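Local coordinates for sugar-binding transport ATP-binding protein (Pyrococcus horikoshii, PDB 1V43) that probably binds and hydrolyses ATP to power sugar uptake, as the nucleotide-binding subunit of an ABC transporter, at residues E65-I68 with R73-T76; Y101-F106 with G145-V150; K175-M180 with T199-E204. All blocks are in the same frame, centred on the assembly; numbering follows the deposited sequence.

Contact 1: E65-I68 with R73-T76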
loop_
_atom_site.group_PDB
_atom_site.type_symbol
_atom_site.label_atom_id
_atom_site.label_comp_id
_atom_site.label_asym_id
_atom_site.label_seq_id
_atom_site.Cartn_x
_atom_site.Cartn_y
_atom_site.Cartn_z
ATOM N N GLU A 65 36.040 2.747 9.449
ATOM C CA GLU A 65 36.956 3.267 8.467
ATOM C C GLU A 65 36.214 4.364 7.716
ATOM O O GLU A 65 34.984 4.373 7.671
ATOM C CB GLU A 65 37.366 2.152 7.503
ATOM C CG GLU A 65 38.588 2.463 6.648
ATOM C CD GLU A 65 39.009 1.283 5.784
ATOM O OE1 GLU A 65 38.967 0.131 6.283
ATOM O OE2 GLU A 65 39.391 1.510 4.613
ATOM N N GLY A 66 36.958 5.296 7.139
ATOM C CA GLY A 66 36.324 6.354 6.384
ATOM C C GLY A 66 36.205 7.686 7.095
ATOM O O GLY A 66 36.550 7.835 8.270
ATOM N N ARG A 67 35.661 8.649 6.366
ATOM C CA ARG A 67 35.530 10.006 6.857
ATOM C C ARG A 67 34.170 10.595 6.476
ATOM O O ARG A 67 33.584 10.213 5.459
ATOM C CB ARG A 67 36.640 10.812 6.206
ATOM C CG ARG A 67 37.177 11.964 6.975
ATOM C CD ARG A 67 38.330 12.558 6.183
ATOM N NE ARG A 67 39.466 11.647 6.127
ATOM C CZ ARG A 67 40.308 11.464 7.138
ATOM N NH1 ARG A 67 40.128 12.130 8.266
ATOM N NH2 ARG A 67 41.328 10.622 7.025
ATOM N N ILE A 68 33.682 11.524 7.291
ATOM C CA ILE A 68 32.411 12.208 7.039
ATOM C C ILE A 68 32.669 13.713 7.080
ATOM O O ILE A 68 33.131 14.239 8.097
ATOM C CB ILE A 68 31.354 11.876 8.125
ATOM C CG1 ILE A 68 31.048 10.379 8.133
ATOM C CG2 ILE A 68 30.093 12.677 7.877
ATOM C CD1 ILE A 68 30.214 9.935 9.347
ATOM N N ARG A 73 34.560 20.793 6.766
ATOM C CA ARG A 73 34.900 20.266 8.078
ATOM C C ARG A 73 34.762 18.750 8.233
ATOM O O ARG A 73 33.724 18.168 7.923
ATOM C CB ARG A 73 34.069 20.991 9.139
ATOM C CG ARG A 73 34.368 20.580 10.563
ATOM C CD ARG A 73 33.653 21.484 11.569
ATOM N NE ARG A 73 32.206 21.517 11.359
ATOM C CZ ARG A 73 31.313 21.690 12.330
ATOM N NH1 ARG A 73 31.716 21.847 13.585
ATOM N NH2 ARG A 73 30.015 21.700 12.049
ATOM N N ASP A 74 35.831 18.109 8.697
ATOM C CA ASP A 74 35.810 16.668 8.932
ATOM C C ASP A 74 35.104 16.604 10.284
ATOM O O ASP A 74 35.622 17.127 11.267
ATOM C CB ASP A 74 37.246 16.127 9.056
ATOM C CG ASP A 74 37.294 14.612 9.232
ATOM O OD1 ASP A 74 36.336 14.022 9.782
ATOM O OD2 ASP A 74 38.314 14.005 8.832
ATOM N N VAL A 75 33.929 15.983 10.339
ATOM C CA VAL A 75 33.181 15.914 11.594
ATOM C C VAL A 75 33.130 14.496 12.137
ATOM O O VAL A 75 32.455 14.218 13.124
ATOM C CB VAL A 75 31.725 16.454 11.411
ATOM C CG1 VAL A 75 31.752 17.875 10.871
ATOM C CG2 VAL A 75 30.941 15.553 10.468
ATOM N N THR A 76 33.860 13.605 11.482
ATOM C CA THR A 76 33.903 12.197 11.861
ATOM C C THR A 76 34.004 11.916 13.357
ATOM O O THR A 76 33.306 11.043 13.894
ATOM C CB THR A 76 35.098 11.490 11.196
ATOM O OG1 THR A 76 35.140 11.829 9.807
ATOM C CG2 THR A 76 34.984 9.982 11.360
#
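I68 and T76 bring the two backbones closest, their CA atoms 5.0 Å apart, and the segments 65-68 and 73-76 run at 130° to each other, so the returning arm of this hairpin veers well away from a strictly antiparallel course. A backbone bond joins them, V75 N giving its hydrogen to I68 O at 3.0 Å. The amide of I68 turns instead to a side chain, T76 OG1, which accepts from I68 N at 2.9 Å. With chi1 of T76 at -47°, OG1 lies opposite its own carbonyl carbon and meets this amide, while CG2 comes near G66 O. The backbone angles of G66 would jam a side chain against the preceding carbonyl oxygen.

D74 holds the turn from its other end. Its OD1 accepts from T76 N at 3.0 Å, an Asx turn, and also from T76 OG1 in a bond so short in the model that its exact length is doubtful. The second oxygen, OD2, makes a salt bridge with R67 NH1 at 2.7 Å; it lies in the guanidinium plane, at the edge, although the carboxylate itself stands at 88° to that plane. The aliphatic part of R67 packs against the same oxygen, and the arginine chain then bends to return NH1 to it. I68 CG2 meets V75 CG2 at 4.0 Å.

The hairpin forms one side of the antiparallel beta subdomain of the ABC ATPase: strand 73-74 is outermost within this chain, whereas strand 65-70 pairs with strand 12-21, where R67 bonds to E15 through the backbone and I68 packs on L14 and L17.

Contact 2: Y101-F106 with G145-V150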
loop_
_atom_site.group_PDB
_atom_site.type_symbol
_atom_site.label_atom_id
_atom_site.label_comp_id
_atom_site.label_asym_id
_atom_site.label_seq_id
_atom_site.Cartn_x
_atom_site.Cartn_y
_atom_site.Cartn_z
ATOM N N TYR A 101 4.613 25.375 22.670
ATOM C CA TYR A 101 5.664 26.380 22.723
ATOM C C TYR A 101 6.869 25.872 23.524
ATOM O O TYR A 101 8.026 26.102 23.149
ATOM C CB TYR A 101 5.136 27.659 23.382
ATOM C CG TYR A 101 6.125 28.812 23.396
ATOM C CD1 TYR A 101 6.014 29.868 22.486
ATOM C CD2 TYR A 101 7.163 28.857 24.335
ATOM C CE1 TYR A 101 6.911 30.941 22.517
ATOM C CE2 TYR A 101 8.076 29.931 24.370
ATOM C CZ TYR A 101 7.945 30.963 23.462
ATOM O OH TYR A 101 8.861 32.004 23.473
ATOM N N GLU A 102 6.589 25.215 24.643
ATOM C CA GLU A 102 7.643 24.687 25.501
ATOM C C GLU A 102 8.324 23.481 24.859
ATOM O O GLU A 102 9.539 23.312 24.959
ATOM C CB GLU A 102 7.072 24.312 26.875
ATOM C CG GLU A 102 6.865 25.512 27.786
ATOM C CD GLU A 102 8.168 26.243 28.086
ATOM O OE1 GLU A 102 9.066 25.625 28.698
ATOM O OE2 GLU A 102 8.299 27.431 27.712
ATOM N N ASN A 103 7.530 22.646 24.202
ATOM C CA ASN A 103 8.066 21.482 23.522
ATOM C C ASN A 103 9.101 21.977 22.503
ATOM O O ASN A 103 10.264 21.573 22.532
ATOM C CB ASN A 103 6.937 20.730 22.816
ATOM C CG ASN A 103 7.399 19.421 22.207
ATOM O OD1 ASN A 103 8.308 19.396 21.376
ATOM N ND2 ASN A 103 6.772 18.325 22.615
ATOM N N ILE A 104 8.682 22.886 21.627
ATOM C CA ILE A 104 9.582 23.419 20.606
ATOM C C ILE A 104 10.734 24.218 21.212
ATOM O O ILE A 104 11.820 24.318 20.626
ATOM C CB ILE A 104 8.822 24.324 19.610
ATOM C CG1 ILE A 104 7.694 23.530 18.954
ATOM C CG2 ILE A 104 9.785 24.865 18.547
ATOM C CD1 ILE A 104 6.798 24.347 18.023
ATOM N N ALA A 105 10.493 24.785 22.391
ATOM C CA ALA A 105 11.501 25.594 23.065
ATOM C C ALA A 105 12.558 24.760 23.780
ATOM O O ALA A 105 13.716 25.164 23.847
ATOM C CB ALA A 105 10.829 26.536 24.064
ATOM N N PHE A 106 12.153 23.607 24.312
ATOM C CA PHE A 106 13.050 22.716 25.057
ATOM C C PHE A 106 14.477 22.656 24.498
ATOM O O PHE A 106 15.435 22.948 25.210
ATOM C CB PHE A 106 12.449 21.307 25.128
ATOM C CG PHE A 106 13.053 20.439 26.196
ATOM C CD1 PHE A 106 12.956 20.797 27.539
ATOM C CD2 PHE A 106 13.698 19.253 25.865
ATOM C CE1 PHE A 106 13.492 19.985 28.539
ATOM C CE2 PHE A 106 14.239 18.432 26.859
ATOM C CZ PHE A 106 14.135 18.799 28.197
ATOM N N GLY A 145 -4.514 20.296 15.633
ATOM C CA GLY A 145 -3.372 20.199 14.744
ATOM C C GLY A 145 -2.815 18.791 14.683
ATOM O O GLY A 145 -3.565 17.812 14.653
ATOM N N GLN A 146 -1.490 18.690 14.659
ATOM C CA GLN A 146 -0.823 17.398 14.608
ATOM C C GLN A 146 0.403 17.418 15.508
ATOM O O GLN A 146 1.212 18.350 15.461
ATOM C CB GLN A 146 -0.404 17.072 13.169
ATOM C CG GLN A 146 -1.523 17.241 12.155
ATOM C CD GLN A 146 -1.094 16.958 10.723
ATOM O OE1 GLN A 146 -0.113 17.516 10.222
ATOM N NE2 GLN A 146 -1.841 16.092 10.050
ATOM N N ARG A 147 0.528 16.392 16.343
ATOM C CA ARG A 147 1.665 16.268 17.239
ATOM C C ARG A 147 2.855 15.974 16.332
ATOM O O ARG A 147 4.013 16.144 16.719
ATOM C CB ARG A 147 1.446 15.103 18.213
ATOM C CG ARG A 147 2.203 15.206 19.547
ATOM C CD ARG A 147 3.711 15.370 19.375
ATOM N NE ARG A 147 4.407 15.403 20.662
ATOM C CZ ARG A 147 5.699 15.687 20.816
ATOM N NH1 ARG A 147 6.453 15.970 19.762
ATOM N NH2 ARG A 147 6.240 15.681 22.027
ATOM N N GLN A 148 2.556 15.524 15.116
ATOM C CA GLN A 148 3.603 15.216 14.153
ATOM C C GLN A 148 4.303 16.516 13.769
ATOM O O GLN A 148 5.529 16.627 13.836
ATOM C CB GLN A 148 3.005 14.564 12.908
ATOM C CG GLN A 148 4.051 13.963 11.978
ATOM C CD GLN A 148 4.894 12.892 12.648
ATOM O OE1 GLN A 148 4.366 11.901 13.159
ATOM N NE2 GLN A 148 6.214 13.086 12.650
ATOM N N ARG A 149 3.502 17.504 13.391
ATOM C CA ARG A 149 4.013 18.804 12.994
ATOM C C ARG A 149 4.848 19.451 14.096
ATOM O O ARG A 149 5.830 20.143 13.814
ATOM C CB ARG A 149 2.842 19.706 12.605
ATOM C CG ARG A 149 1.896 19.046 11.616
ATOM C CD ARG A 149 1.760 19.809 10.304
ATOM N NE ARG A 149 1.047 21.072 10.466
ATOM C CZ ARG A 149 -0.241 21.170 10.776
ATOM N NH1 ARG A 149 -0.966 20.075 10.957
ATOM N NH2 ARG A 149 -0.806 22.364 10.910
ATOM N N VAL A 150 4.470 19.217 15.352
ATOM C CA VAL A 150 5.194 19.791 16.483
ATOM C C VAL A 150 6.591 19.211 16.565
ATOM O O VAL A 150 7.558 19.924 16.839
ATOM C CB VAL A 150 4.474 19.512 17.828
ATOM C CG1 VAL A 150 5.266 20.136 18.980
ATOM C CG2 VAL A 150 3.048 20.061 17.785
#
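N103 ND2 has R147 NH2 only 2.8 Å away, but both atoms are donors as modelled, so the approach is a polar contact without a hydrogen bond. The asparagine amide and the guanidinium come from opposite directions with their planes 80° apart, and ND2 stands over one face of the arginine group, 3.4 Å from R147 CZ. N103 reaches this place because its CG is anti to the backbone N (chi1 -174°), which sends the amide across toward the other helix; R147 bends at chi2 to bring its guanidinium round to meet it. Nearby R154 adds a like charge beside R147 NH1, which probably makes the guanidinium's setting less favourable.

The segments belong to the helical subdomain of the ABC ATPase. G145 and Q146 close the LSGGQ signature sequence, and Q146 is the N-cap residue of helix 147-156, which packs here against helix 100-105. The nearest CA atoms, those of I104 and V150, are 7.0 Å apart.

Beneath the polar pair the contact is apolar. V150 CG1 touches N103 CG at 3.9 Å, on the carbon skeleton of the amide, and lies 4.2 Å from I104 CG1, the methylene nearer to helix 147-156. These two branched side chains are buried: I104 also packs on I131 and V157, and V150 on L142.

Contact 3: K175-M180 with T199-E204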
loop_
_atom_site.group_PDB
_atom_site.type_symbol
_atom_site.label_atom_id
_atom_site.label_comp_id
_atom_site.label_asym_id
_atom_site.label_seq_id
_atom_site.Cartn_x
_atom_site.Cartn_y
_atom_site.Cartn_z
ATOM N N LYS A 175 -3.680 7.793 5.136
ATOM C CA LYS A 175 -4.087 9.135 4.721
ATOM C C LYS A 175 -3.250 10.246 5.374
ATOM O O LYS A 175 -2.850 11.219 4.713
ATOM C CB LYS A 175 -5.575 9.330 5.022
ATOM C CG LYS A 175 -6.177 10.672 4.613
ATOM C CD LYS A 175 -7.652 10.719 5.050
ATOM C CE LYS A 175 -8.272 12.090 4.874
ATOM N NZ LYS A 175 -9.730 12.090 5.197
ATOM N N LEU A 176 -2.980 10.108 6.665
ATOM C CA LEU A 176 -2.181 11.107 7.359
ATOM C C LEU A 176 -0.722 11.001 6.923
ATOM O O LEU A 176 -0.011 11.994 6.869
ATOM C CB LEU A 176 -2.284 10.920 8.870
ATOM C CG LEU A 176 -1.383 11.818 9.726
ATOM C CD1 LEU A 176 -1.725 13.296 9.510
ATOM C CD2 LEU A 176 -1.551 11.436 11.194
ATOM N N ARG A 177 -0.276 9.794 6.600
ATOM C CA ARG A 177 1.104 9.622 6.182
ATOM C C ARG A 177 1.376 10.433 4.910
ATOM O O ARG A 177 2.362 11.167 4.846
ATOM C CB ARG A 177 1.421 8.137 5.978
ATOM C CG ARG A 177 2.903 7.848 5.842
ATOM C CD ARG A 177 3.253 6.393 6.138
ATOM N NE ARG A 177 4.681 6.154 5.928
ATOM C CZ ARG A 177 5.312 5.025 6.221
ATOM N NH1 ARG A 177 4.647 4.010 6.745
ATOM N NH2 ARG A 177 6.611 4.910 5.981
ATOM N N VAL A 178 0.490 10.334 3.917
ATOM C CA VAL A 178 0.676 11.071 2.676
ATOM C C VAL A 178 0.709 12.569 2.939
ATOM O O VAL A 178 1.542 13.285 2.377
ATOM C CB VAL A 178 -0.429 10.735 1.631
ATOM C CG1 VAL A 178 -0.427 11.767 0.512
ATOM C CG2 VAL A 178 -0.155 9.359 1.011
ATOM N N ALA A 179 -0.193 13.041 3.798
ATOM C CA ALA A 179 -0.238 14.456 4.151
ATOM C C ALA A 179 1.093 14.892 4.791
ATOM O O ALA A 179 1.585 15.983 4.523
ATOM C CB ALA A 179 -1.412 14.724 5.110
ATOM N N MET A 180 1.667 14.039 5.637
ATOM C CA MET A 180 2.947 14.346 6.280
ATOM C C MET A 180 4.117 14.355 5.264
ATOM O O MET A 180 4.983 15.231 5.326
ATOM C CB MET A 180 3.245 13.345 7.405
ATOM C CG MET A 180 2.509 13.603 8.724
ATOM S SD MET A 180 2.489 15.350 9.254
ATOM C CE MET A 180 4.224 15.676 9.425
ATOM N N THR A 199 14.213 5.347 4.984
ATOM C CA THR A 199 12.943 4.627 4.911
ATOM C C THR A 199 13.072 3.333 4.119
ATOM O O THR A 199 13.923 3.216 3.240
ATOM C CB THR A 199 11.805 5.462 4.262
ATOM O OG1 THR A 199 10.589 4.711 4.328
ATOM C CG2 THR A 199 12.098 5.768 2.779
ATOM N N HIS A 200 12.226 2.358 4.431
ATOM C CA HIS A 200 12.239 1.092 3.709
ATOM C C HIS A 200 11.015 1.086 2.791
ATOM O O HIS A 200 10.763 0.122 2.069
ATOM C CB HIS A 200 12.157 -0.081 4.688
ATOM C CG HIS A 200 10.798 -0.260 5.293
ATOM N ND1 HIS A 200 9.726 -0.750 4.577
ATOM C CD2 HIS A 200 10.319 0.047 6.521
ATOM C CE1 HIS A 200 8.645 -0.733 5.337
ATOM N NE2 HIS A 200 8.978 -0.252 6.521
ATOM N N ASP A 201 10.268 2.180 2.818
ATOM C CA ASP A 201 9.041 2.344 2.022
ATOM C C ASP A 201 9.308 3.025 0.665
ATOM O O ASP A 201 9.453 4.258 0.594
ATOM C CB ASP A 201 8.044 3.181 2.839
ATOM C CG ASP A 201 6.649 3.197 2.240
ATOM O OD1 ASP A 201 6.502 3.478 1.030
ATOM O OD2 ASP A 201 5.692 2.945 2.996
ATOM N N GLN A 202 9.347 2.230 -0.404
ATOM C CA GLN A 202 9.620 2.755 -1.742
ATOM C C GLN A 202 8.676 3.881 -2.197
ATOM O O GLN A 202 9.134 4.855 -2.785
ATOM C CB GLN A 202 9.650 1.607 -2.772
ATOM C CG GLN A 202 8.366 0.772 -2.882
ATOM C CD GLN A 202 7.449 1.218 -4.013
ATOM O OE1 GLN A 202 7.844 1.973 -4.901
ATOM N NE2 GLN A 202 6.216 0.732 -3.992
ATOM N N VAL A 203 7.374 3.773 -1.934
ATOM C CA VAL A 203 6.466 4.856 -2.338
ATOM C C VAL A 203 6.833 6.171 -1.638
ATOM O O VAL A 203 6.797 7.241 -2.251
ATOM C CB VAL A 203 4.982 4.541 -2.031
ATOM C CG1 VAL A 203 4.139 5.819 -2.159
ATOM C CG2 VAL A 203 4.454 3.468 -3.013
ATOM N N GLU A 204 7.188 6.089 -0.359
ATOM C CA GLU A 204 7.559 7.283 0.406
ATOM C C GLU A 204 8.863 7.846 -0.163
ATOM O O GLU A 204 9.012 9.050 -0.336
ATOM C CB GLU A 204 7.734 6.924 1.886
ATOM C CG GLU A 204 8.023 8.103 2.826
ATOM C CD GLU A 204 7.633 7.784 4.272
ATOM O OE1 GLU A 204 6.438 7.516 4.503
ATOM O OE2 GLU A 204 8.506 7.799 5.169
#
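T199 OG1 lies 4.3 Å from R177 NH2, near the guanidinium plane at its edge, but its hydrogen-bonding partners are elsewhere. It bonds to E167 and accepts from D201 N at 3.0 Å, an ST turn that bends the chain as it leaves strand 194-199. H200 follows, at the position of the switch histidine (H-loop) of ABC ATPases, and the side chain of T199 is about 6 Å from that of K50, an ATP-binding residue.

D201 is the N-cap of helix 202-208: its OD1 takes the hydrogen of E204 N at 3.0 Å, from above the carboxylate plane. Its other oxygen, OD2, stands over one face of the R177 guanidinium, 3.7 Å from NH2, in a long pairing of charges with no N-H aimed at it. V203, in the first turn of the helix, packs on L320 of the second subunit.

E204 makes the firm bond. R177 runs out extended from helix 174-191, CG anti to the backbone N (chi1 -167°), and its NE meets E204 OE1 at 2.6 Å, on the syn side of the carboxylate. NH2 adds a weak bond to the same oxygen at 3.0 Å. R181 also makes a salt bridge with OE1, and Y197 OH bonds to OE2, so both oxygens of this buried acid are satisfied. A leucine in place of R177 would probably leave E204 dependent on R181 for its charge balance and D201 with just a weak, long pairing to R181.

How the contacts relate
The three contacts follow one another along the chain, all within the ABC ATPase portion of the protein. Contact 1, in the antiparallel beta subdomain, stands apart: its centre is about 32 Å from that of contact 2 and 31 Å from that of contact 3. Contacts 2 and 3 have centres about 21 Å apart and touch, because Q146 and Q148, at the start of helix 147-156, pack on L176 and M180 of helix 174-191. The signature region is thereby joined to the helix that leads from the catalytic core's central sheet back to strand 194-199. The contacts thus sample the beta subdomain, the helical subdomain and the ATP-binding core, the last facing the second subunit.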